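Local coordinates for Iron(III) ABC transporter, periplasmic iron-compound-binding protein (Vibrio cholerae, PDB 3TEF) that probably captures iron-loaded catecholate siderophores in the periplasm and hands them to an ABC transporter for iron uptake, at residues 258-263 / 275-280; 111-116 / 268-273. All coordinates share one frame; numbering follows the deposited sequence.

Contact 1 of 2, residues 258-263 / 275-280; sequences NAWYIA and ADMKAS
Trp-260 of the short helix 257-262 meets Asp-276 and Met-277 near the end of the C-terminal helix 267-279, a buried contact between two helices that follow each other in the chain, made entirely through side chains. It lies centrally in the two-lobed fold of this family of periplasmic binding proteins, whose lobes are linked by a long helix, here 131-154. The indole supplies both halves of the contact. Its pyrrole N-H goes to the carboxylate: Trp-260 NE1 donates to Asp-276 OD2 at 2.8 Å, with a somewhat bent N-H...O angle of 146°. The oxygen receives it on its anti lone pair, and ring and carboxylate lie nearly coplanar, 6° apart. The benzo edge touches the methionine: Trp-260 CH2 is 3.8 Å from Met-277 SD, while Met-277 CE lies 3.9 Å from Trp-260 CZ2. The sulfur sits beside the ring, 75° off its normal, which makes this an edge-on Met-aromatic contact. Although the first bond of Met-277 does not aim at the indole, bends in the middle of its chain fold the thioether toward it.

Tryptophan suits this place because one flat group can donate a hydrogen bond to a carboxylate at one edge and still present a long hydrocarbon edge to a methionine. Asp-276 has further partners: OD2 also accepts the backbone N-H of Asp-256, and OD1 accepts an N-H of the Gln-272 side-chain amide, so its rotation is probably well fixed. These bonds should help hold the carboxylate in its charged form. Around the pair, the indole also packs on Met-273 of helix 267-279, on Leu-255 just after strand 252-254, and on Ser-180 and Val-181 of helix 180-184.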
loop_
_atom_site.group_PDB
_atom_site.type_symbol
_atom_site.label_atom_id
_atom_site.label_comp_id
_atom_site.label_asym_id
_atom_site.label_seq_id
_atom_site.Cartn_x
_atom_site.Cartn_y
_atom_site.Cartn_z
ATOM N N ASN A 258 -2.286 -7.881 -0.631
ATOM C CA ASN A 258 -2.137 -7.135 0.608
ATOM C C ASN A 258 -1.039 -6.076 0.502
ATOM O O ASN A 258 -1.236 -4.917 0.859
ATOM C CB ASN A 258 -1.817 -8.060 1.783
ATOM C CG ASN A 258 -1.488 -7.284 3.041
ATOM O OD1 ASN A 258 -2.379 -6.717 3.676
ATOM N ND2 ASN A 258 -0.197 -7.213 3.385
ATOM N N ALA A 259 0.123 -6.485 0.012
ATOM C CA ALA A 259 1.275 -5.602 0.028
ATOM C C ALA A 259 1.077 -4.382 -0.871
ATOM O O ALA A 259 1.463 -3.280 -0.498
ATOM C CB ALA A 259 2.535 -6.338 -0.376
ATOM N N TRP A 260 0.505 -4.597 -2.058
ATOM C CA TRP A 260 0.417 -3.529 -3.069
ATOM C C TRP A 260 -0.840 -2.672 -2.982
ATOM O O TRP A 260 -0.828 -1.502 -3.373
ATOM C CB TRP A 260 0.504 -4.119 -4.484
ATOM C CG TRP A 260 1.852 -4.692 -4.838
ATOM C CD1 TRP A 260 2.340 -5.919 -4.477
ATOM C CD2 TRP A 260 2.870 -4.083 -5.648
ATOM N NE1 TRP A 260 3.599 -6.097 -4.989
ATOM C CE2 TRP A 260 3.947 -4.984 -5.714
ATOM C CE3 TRP A 260 2.982 -2.846 -6.300
ATOM C CZ2 TRP A 260 5.120 -4.704 -6.420
ATOM C CZ3 TRP A 260 4.136 -2.573 -7.006
ATOM C CH2 TRP A 260 5.192 -3.495 -7.058
ATOM N N TYR A 261 -1.919 -3.254 -2.470
ATOM C CA TYR A 261 -3.225 -2.620 -2.565
ATOM C C TYR A 261 -3.811 -2.256 -1.192
ATOM O O TYR A 261 -4.383 -1.186 -1.011
ATOM C CB TYR A 261 -4.170 -3.541 -3.346
ATOM C CG TYR A 261 -5.560 -2.975 -3.537
ATOM C CD1 TYR A 261 -5.783 -1.908 -4.398
ATOM C CD2 TYR A 261 -6.642 -3.515 -2.858
ATOM C CE1 TYR A 261 -7.065 -1.384 -4.572
ATOM C CE2 TYR A 261 -7.929 -3.003 -3.028
ATOM C CZ TYR A 261 -8.126 -1.944 -3.883
ATOM O OH TYR A 261 -9.398 -1.444 -4.046
ATOM N N ILE A 262 -3.651 -3.153 -0.224
ATOM C CA ILE A 262 -4.245 -2.972 1.100
ATOM C C ILE A 262 -3.335 -2.244 2.087
ATOM O O ILE A 262 -3.716 -1.221 2.662
ATOM C CB ILE A 262 -4.664 -4.329 1.729
ATOM C CG1 ILE A 262 -5.713 -5.041 0.853
ATOM C CG2 ILE A 262 -5.171 -4.126 3.162
ATOM C CD1 ILE A 262 -7.041 -4.331 0.766
ATOM N N ALA A 263 -2.130 -2.768 2.279
ATOM C CA ALA A 263 -1.263 -2.342 3.372
ATOM C C ALA A 263 -0.334 -1.249 2.885
ATOM O O ALA A 263 0.895 -1.364 2.938
ATOM C CB ALA A 263 -0.454 -3.539 3.905
ATOM N N ALA A 275 10.249 -7.970 -3.056
ATOM C CA ALA A 275 10.343 -9.395 -3.373
ATOM C C ALA A 275 9.585 -9.723 -4.656
ATOM O O ALA A 275 10.070 -10.492 -5.487
ATOM C CB ALA A 275 9.839 -10.250 -2.224
ATOM N N ASP A 276 8.393 -9.151 -4.819
ATOM C CA ASP A 276 7.596 -9.413 -6.014
ATOM C C ASP A 276 8.313 -8.928 -7.270
ATOM O O ASP A 276 8.315 -9.616 -8.292
ATOM C CB ASP A 276 6.206 -8.761 -5.941
ATOM C CG ASP A 276 5.265 -9.458 -4.975
ATOM O OD1 ASP A 276 5.532 -10.616 -4.571
ATOM O OD2 ASP A 276 4.227 -8.842 -4.632
ATOM N N MET A 277 8.908 -7.739 -7.195
ATOM C CA MET A 277 9.604 -7.161 -8.341
ATOM C C MET A 277 10.855 -7.978 -8.685
ATOM O O MET A 277 11.138 -8.232 -9.854
ATOM C CB MET A 277 9.959 -5.693 -8.090
ATOM C CG MET A 277 8.763 -4.728 -8.019
ATOM S SD MET A 277 7.948 -4.303 -9.594
ATOM C CE MET A 277 6.822 -5.677 -9.783
ATOM N N LYS A 278 11.592 -8.399 -7.664
ATOM C CA LYS A 278 12.746 -9.277 -7.883
ATOM C C LYS A 278 12.342 -10.525 -8.663
ATOM O O LYS A 278 12.989 -10.898 -9.650
ATOM C CB LYS A 278 13.392 -9.666 -6.553
ATOM C CG LYS A 278 14.250 -8.563 -5.946
ATOM C CD LYS A 278 14.891 -9.014 -4.638
ATOM C CE LYS A 278 15.885 -7.982 -4.118
ATOM N NZ LYS A 278 17.082 -7.866 -4.997
ATOM N N ALA A 279 11.257 -11.155 -8.223
ATOM C CA ALA A 279 10.767 -12.377 -8.845
ATOM C C ALA A 279 10.439 -12.171 -10.322
ATOM O O ALA A 279 10.744 -13.030 -11.149
ATOM C CB ALA A 279 9.560 -12.912 -8.089
ATOM N N SER A 280 9.832 -11.037 -10.660
ATOM C CA SER A 280 9.476 -10.773 -12.052
ATOM C C SER A 280 10.648 -10.172 -12.822
ATOM O O SER A 280 11.395 -10.885 -13.492
ATOM C CB SER A 280 8.254 -9.859 -12.144
ATOM O OG SER A 280 8.618 -8.496 -12.020
#

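Contact 2 of 2, residues 111-116 / 268-273; sequences QGYWES and KATEQM
Tyr-113, in the first turn of helix 113-128, reaches across to Thr-270 and Met-273, one turn apart on helix 267-279. With CG anti to the backbone N (chi1 177°), the phenol extends from its own helix and brings its hydroxyl beside the threonine. Tyr-113 OH and Thr-270 OG1 are hydrogen-bonded at 2.7 Å, with the threonine oxygen at the edge of the ring and in its plane. Thr-270 OG1 is also bonded to the carbonyl of Gly-266 one turn earlier, tying the phenol to the start of the C-terminal helix.

Met-273 approaches from the opposite direction and lays its terminal methyl on one face of the tyrosine. Its CE stands 3.9 Å from the centroid of the Tyr-113 ring, only 22° off the normal, a CH-pi contact displaced toward the rim; Met-273 SD lies obliquely, 3.5 Å from Tyr-113 CZ, completing a Met-aromatic pair. A flexible thioether can follow the ring surface in this way, and a bend at chi3 (62°) turns the methyl over it. In the two-lobed binding-protein fold, the contact packs one helix start, N-capped by Gly-112, against the C-terminal helix, beside the long connecting helix 131-154. Threonine suits both neighbours: its hydroxyl meets the phenol, while its other branch, CG2, comes to 4.2 Å from Trp-114 CZ3, an oblique apolar touch. The indole of Trp-114 stacks on Phe-145 of helix 131-154 and gives its N-H to Asp-142 there.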
loop_
_atom_site.group_PDB
_atom_site.type_symbol
_atom_site.label_atom_id
_atom_site.label_comp_id
_atom_site.label_asym_id
_atom_site.label_seq_id
_atom_site.Cartn_x
_atom_site.Cartn_y
_atom_site.Cartn_z
ATOM N N GLN A 111 4.651 12.501 -5.875
ATOM C CA GLN A 111 6.072 12.409 -5.519
ATOM C C GLN A 111 6.620 10.991 -5.686
ATOM O O GLN A 111 7.831 10.786 -5.783
ATOM C CB GLN A 111 6.342 12.952 -4.112
ATOM C CG GLN A 111 5.423 12.423 -3.045
ATOM C CD GLN A 111 5.649 13.103 -1.705
ATOM O OE1 GLN A 111 4.708 13.608 -1.085
ATOM N NE2 GLN A 111 6.900 13.124 -1.257
ATOM N N GLY A 112 5.720 10.015 -5.739
ATOM C CA GLY A 112 6.116 8.634 -5.957
ATOM C C GLY A 112 6.030 7.805 -4.691
ATOM O O GLY A 112 6.271 8.300 -3.588
ATOM N N TYR A 113 5.705 6.528 -4.862
ATOM C CA TYR A 113 5.524 5.631 -3.721
ATOM C C TYR A 113 6.701 5.621 -2.733
ATOM O O TYR A 113 6.511 5.813 -1.529
ATOM C CB TYR A 113 5.245 4.202 -4.189
ATOM C CG TYR A 113 5.122 3.247 -3.024
ATOM C CD1 TYR A 113 3.914 3.120 -2.333
ATOM C CD2 TYR A 113 6.213 2.486 -2.599
ATOM C CE1 TYR A 113 3.793 2.264 -1.258
ATOM C CE2 TYR A 113 6.104 1.618 -1.519
ATOM C CZ TYR A 113 4.888 1.518 -0.856
ATOM O OH TYR A 113 4.751 0.690 0.219
ATOM N N TRP A 114 7.912 5.386 -3.224
ATOM C CA TRP A 114 9.033 5.198 -2.297
ATOM C C TRP A 114 9.481 6.486 -1.597
ATOM O O TRP A 114 9.706 6.491 -0.382
ATOM C CB TRP A 114 10.203 4.443 -2.959
ATOM C CG TRP A 114 11.401 4.213 -2.058
ATOM C CD1 TRP A 114 12.716 4.468 -2.367
ATOM C CD2 TRP A 114 11.403 3.699 -0.716
ATOM N NE1 TRP A 114 13.521 4.151 -1.306
ATOM C CE2 TRP A 114 12.744 3.671 -0.276
ATOM C CE3 TRP A 114 10.400 3.256 0.163
ATOM C CZ2 TRP A 114 13.118 3.215 0.993
ATOM C CZ3 TRP A 114 10.766 2.808 1.430
ATOM C CH2 TRP A 114 12.118 2.796 1.835
ATOM N N GLU A 115 9.577 7.587 -2.338
ATOM C CA GLU A 115 9.929 8.856 -1.704
ATOM C C GLU A 115 8.905 9.219 -0.633
ATOM O O GLU A 115 9.273 9.627 0.464
ATOM C CB GLU A 115 10.062 9.987 -2.731
ATOM C CG GLU A 115 11.104 9.736 -3.815
ATOM C CD GLU A 115 12.530 9.906 -3.327
ATOM O OE1 GLU A 115 12.734 9.988 -2.094
ATOM O OE2 GLU A 115 13.449 9.964 -4.180
ATOM N N SER A 116 7.621 9.045 -0.933
ATOM C CA SER A 116 6.600 9.389 0.048
ATOM C C SER A 116 6.539 8.401 1.209
ATOM O O SER A 116 6.345 8.804 2.351
ATOM C CB SER A 116 5.215 9.588 -0.600
ATOM O OG SER A 116 4.731 8.389 -1.172
ATOM N N LYS A 268 6.460 -4.346 6.088
ATOM C CA LYS A 268 6.426 -5.691 5.515
ATOM C C LYS A 268 5.869 -5.629 4.101
ATOM O O LYS A 268 6.321 -6.349 3.213
ATOM C CB LYS A 268 5.568 -6.636 6.359
ATOM C CG LYS A 268 5.985 -6.734 7.816
ATOM C CD LYS A 268 7.421 -7.148 7.953
ATOM C CE LYS A 268 7.768 -7.451 9.403
ATOM N NZ LYS A 268 9.013 -8.270 9.499
ATOM N N ALA A 269 4.897 -4.740 3.889
ATOM C CA ALA A 269 4.297 -4.592 2.577
ATOM C C ALA A 269 5.333 -4.179 1.549
ATOM O O ALA A 269 5.404 -4.749 0.456
ATOM C CB ALA A 269 3.147 -3.563 2.634
ATOM N N THR A 270 6.157 -3.204 1.914
ATOM C CA THR A 270 7.149 -2.675 0.996
ATOM C C THR A 270 8.219 -3.720 0.732
ATOM O O THR A 270 8.680 -3.868 -0.391
ATOM C CB THR A 270 7.761 -1.370 1.520
ATOM O OG1 THR A 270 6.722 -0.396 1.664
ATOM C CG2 THR A 270 8.805 -0.855 0.543
ATOM N N GLU A 271 8.584 -4.467 1.763
ATOM C CA GLU A 271 9.516 -5.577 1.570
ATOM C C GLU A 271 8.967 -6.636 0.626
ATOM O O GLU A 271 9.704 -7.181 -0.209
ATOM C CB GLU A 271 9.929 -6.158 2.913
ATOM C CG GLU A 271 10.804 -5.167 3.651
ATOM C CD GLU A 271 11.139 -5.596 5.050
ATOM O OE1 GLU A 271 10.376 -6.390 5.638
ATOM O OE2 GLU A 271 12.175 -5.134 5.564
ATOM N N GLN A 272 7.665 -6.896 0.723
ATOM C CA GLN A 272 7.005 -7.804 -0.207
ATOM C C GLN A 272 6.943 -7.261 -1.637
ATOM O O GLN A 272 7.105 -8.019 -2.596
ATOM C CB GLN A 272 5.602 -8.174 0.284
ATOM C CG GLN A 272 4.900 -9.221 -0.568
ATOM C CD GLN A 272 5.568 -10.579 -0.485
ATOM O OE1 GLN A 272 5.745 -11.119 0.605
ATOM N NE2 GLN A 272 5.967 -11.122 -1.633
ATOM N N MET A 273 6.678 -5.959 -1.787
ATOM C CA MET A 273 6.710 -5.353 -3.116
ATOM C C MET A 273 8.068 -5.583 -3.767
ATOM O O MET A 273 8.149 -5.926 -4.942
ATOM C CB MET A 273 6.423 -3.851 -3.040
ATOM C CG MET A 273 5.009 -3.524 -2.538
ATOM S SD MET A 273 4.816 -1.788 -2.122
ATOM C CE MET A 273 5.129 -1.037 -3.725
#

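In the fold
Both contacts draw on helix 267-279, contact 2 through its first half and contact 1 through its last turn, and their centres are about 9 Å apart. They also touch directly: Trp-260 CZ2 is 3.6 Å from the carbonyl O of Met-273, Ala-263 O is 3.2 Å from Ala-269 CB, and Ala-259 CB lies 3.4 Å from Ala-269 O, where small alanines let the two helices come close. Helix 180-184 borders both, since Ser-180 meets Trp-260, Tyr-113 and Met-273. On helix 257-262, Tyr-261 instead engages Arg-88 by cation-pi and Arg-221 by a hydrogen bond; neither contact locates the siderophore site, though Tyr-261 and its arginines may lie near it.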